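Local coordinates for fatty acid/retinol binding protein protein 7, isoform A, confirmed BY transcript evidence (Caenorhabditis elegans, PDB 2W9Y) that probably binds and carries lipids such as oleic acid and other fatty acids, and perhaps retinoids, at residues Leu91-Met94 and Val95-Leu99. Residues are numbered along the deposited sequence; the frame is centred on the assembly and turned at random.
Sequences LIHM and VTTTL
Four successive i to i+4 backbone hydrogen bonds carry helix 82-104 across this point, from Val95 N to Leu91 O through Thr98 N to Met94 O, with N-H...O angles between 157° and 170°. Thr97 adds a side-chain bond to this ladder. Its OG1 donates to His93 O at 3.0 Å from above the carbonyl plane, while Thr97 N reaches the same oxygen from the opposite face. A chi1 of -66°, which sets OG1 beside the backbone N, turns the hydroxyl back toward the preceding turn. Thr97 OG1 also lies 3.8 Å from His93 CE1, over one face of the imidazole and offset toward its rim. Thr96 OG1 and Thr98 OG1 are folded back likewise, each 2.9 Å from its carbonyl, Ile92 O and Met94 O respectively.

On the buried side apolar groups dominate, with the Thr98 hydroxyl beside the Met94 sulfur. Leu91 CD2 runs alongside Val95 CG2 at 4.0 Å. Met94, bent at chi2 and chi3, brings SD to 3.5 Å from Thr98 OG1 and CE to 4.2 Å from Val95 CG2. Met94 also touches Phe15 and, on helix 111-121, Asp112, Ala113 and Leu116; an alanine here would probably open a gap between the two helices and leave Val95 CG2 without one of its two methyl neighbours. The chemistry thus divides by role: the aliphatic and thioether groups of Leu91, Met94 and Val95 pack against other parts of the fold, whereas the threonine hydroxyls turn back to carbonyls of their own helix, Thr97 OG1 giving His93 O a second donor.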
loop_
_atom_site.group_PDB
_atom_site.type_symbol
_atom_site.label_atom_id
_atom_site.label_comp_id
_atom_site.label_asym_id
_atom_site.label_seq_id
_atom_site.Cartn_x
_atom_site.Cartn_y
_atom_site.Cartn_z
ATOM N N LEU A 91 -7.954 -3.916 0.754
ATOM C CA LEU A 91 -7.399 -2.823 -0.017
ATOM C C LEU A 91 -5.875 -2.706 0.283
ATOM O O LEU A 91 -5.053 -2.700 -0.641
ATOM C CB LEU A 91 -8.186 -1.544 0.261
ATOM C CG LEU A 91 -7.764 -0.265 -0.488
ATOM C CD1 LEU A 91 -8.913 0.743 -0.444
ATOM C CD2 LEU A 91 -6.475 0.397 0.123
ATOM N N ILE A 92 -5.483 -2.737 1.582
ATOM C CA ILE A 92 -4.108 -2.554 1.910
ATOM C C ILE A 92 -3.303 -3.768 1.415
ATOM O O ILE A 92 -2.165 -3.598 0.968
ATOM C CB ILE A 92 -3.908 -2.403 3.429
ATOM C CG1 ILE A 92 -4.586 -1.119 3.913
ATOM C CG2 ILE A 92 -2.390 -2.410 3.803
ATOM C CD1 ILE A 92 -3.852 0.182 3.401
ATOM N N HIS A 93 -3.873 -4.979 1.497
ATOM C CA HIS A 93 -3.197 -6.158 0.930
ATOM C C HIS A 93 -2.913 -5.963 -0.543
ATOM O O HIS A 93 -1.786 -6.254 -0.991
ATOM C CB HIS A 93 -3.988 -7.422 1.154
ATOM C CG HIS A 93 -3.244 -8.665 0.817
ATOM N ND1 HIS A 93 -3.459 -9.386 -0.342
ATOM C CD2 HIS A 93 -2.303 -9.349 1.515
ATOM C CE1 HIS A 93 -2.682 -10.457 -0.344
ATOM N NE2 HIS A 93 -1.973 -10.460 0.770
ATOM N N MET A 94 -3.866 -5.418 -1.296
ATOM C CA MET A 94 -3.628 -5.155 -2.719
ATOM C C MET A 94 -2.454 -4.180 -2.904
ATOM O O MET A 94 -1.507 -4.450 -3.676
ATOM C CB MET A 94 -4.896 -4.613 -3.405
ATOM C CG MET A 94 -4.827 -4.569 -4.915
ATOM S SD MET A 94 -3.981 -3.109 -5.634
ATOM C CE MET A 94 -5.130 -1.765 -5.215
ATOM N N VAL A 95 -2.502 -3.054 -2.182
ATOM C CA VAL A 95 -1.446 -2.046 -2.289
ATOM C C VAL A 95 -0.061 -2.560 -1.920
ATOM O O VAL A 95 0.965 -2.260 -2.634
ATOM C CB VAL A 95 -1.818 -0.829 -1.392
ATOM C CG1 VAL A 95 -0.724 0.181 -1.417
ATOM C CG2 VAL A 95 -3.134 -0.177 -1.905
ATOM N N THR A 96 -0.009 -3.370 -0.869
ATOM C CA THR A 96 1.265 -3.916 -0.376
ATOM C C THR A 96 1.861 -4.817 -1.431
ATOM O O THR A 96 3.011 -4.624 -1.838
ATOM C CB THR A 96 1.071 -4.739 0.889
ATOM O OG1 THR A 96 0.573 -3.907 1.943
ATOM C CG2 THR A 96 2.379 -5.380 1.313
ATOM N N THR A 97 1.060 -5.780 -1.894
ATOM C CA THR A 97 1.475 -6.754 -2.955
ATOM C C THR A 97 1.998 -6.004 -4.190
ATOM O O THR A 97 3.061 -6.322 -4.750
ATOM C CB THR A 97 0.277 -7.591 -3.431
ATOM O OG1 THR A 97 -0.159 -8.403 -2.357
ATOM C CG2 THR A 97 0.689 -8.542 -4.530
ATOM N N THR A 98 1.264 -4.985 -4.624
ATOM C CA THR A 98 1.709 -4.200 -5.745
ATOM C C THR A 98 3.048 -3.554 -5.574
ATOM O O THR A 98 3.900 -3.603 -6.489
ATOM C CB THR A 98 0.671 -3.067 -6.025
ATOM O OG1 THR A 98 -0.585 -3.672 -6.330
ATOM C CG2 THR A 98 1.071 -2.229 -7.203
ATOM N N LEU A 99 3.228 -2.880 -4.447
ATOM C CA LEU A 99 4.451 -2.159 -4.202
ATOM C C LEU A 99 5.615 -3.121 -4.111
ATOM O O LEU A 99 6.707 -2.840 -4.636
ATOM C CB LEU A 99 4.353 -1.352 -2.919
ATOM C CG LEU A 99 5.315 -0.176 -2.674
ATOM C CD1 LEU A 99 5.537 0.716 -3.922
ATOM C CD2 LEU A 99 4.751 0.685 -1.517
#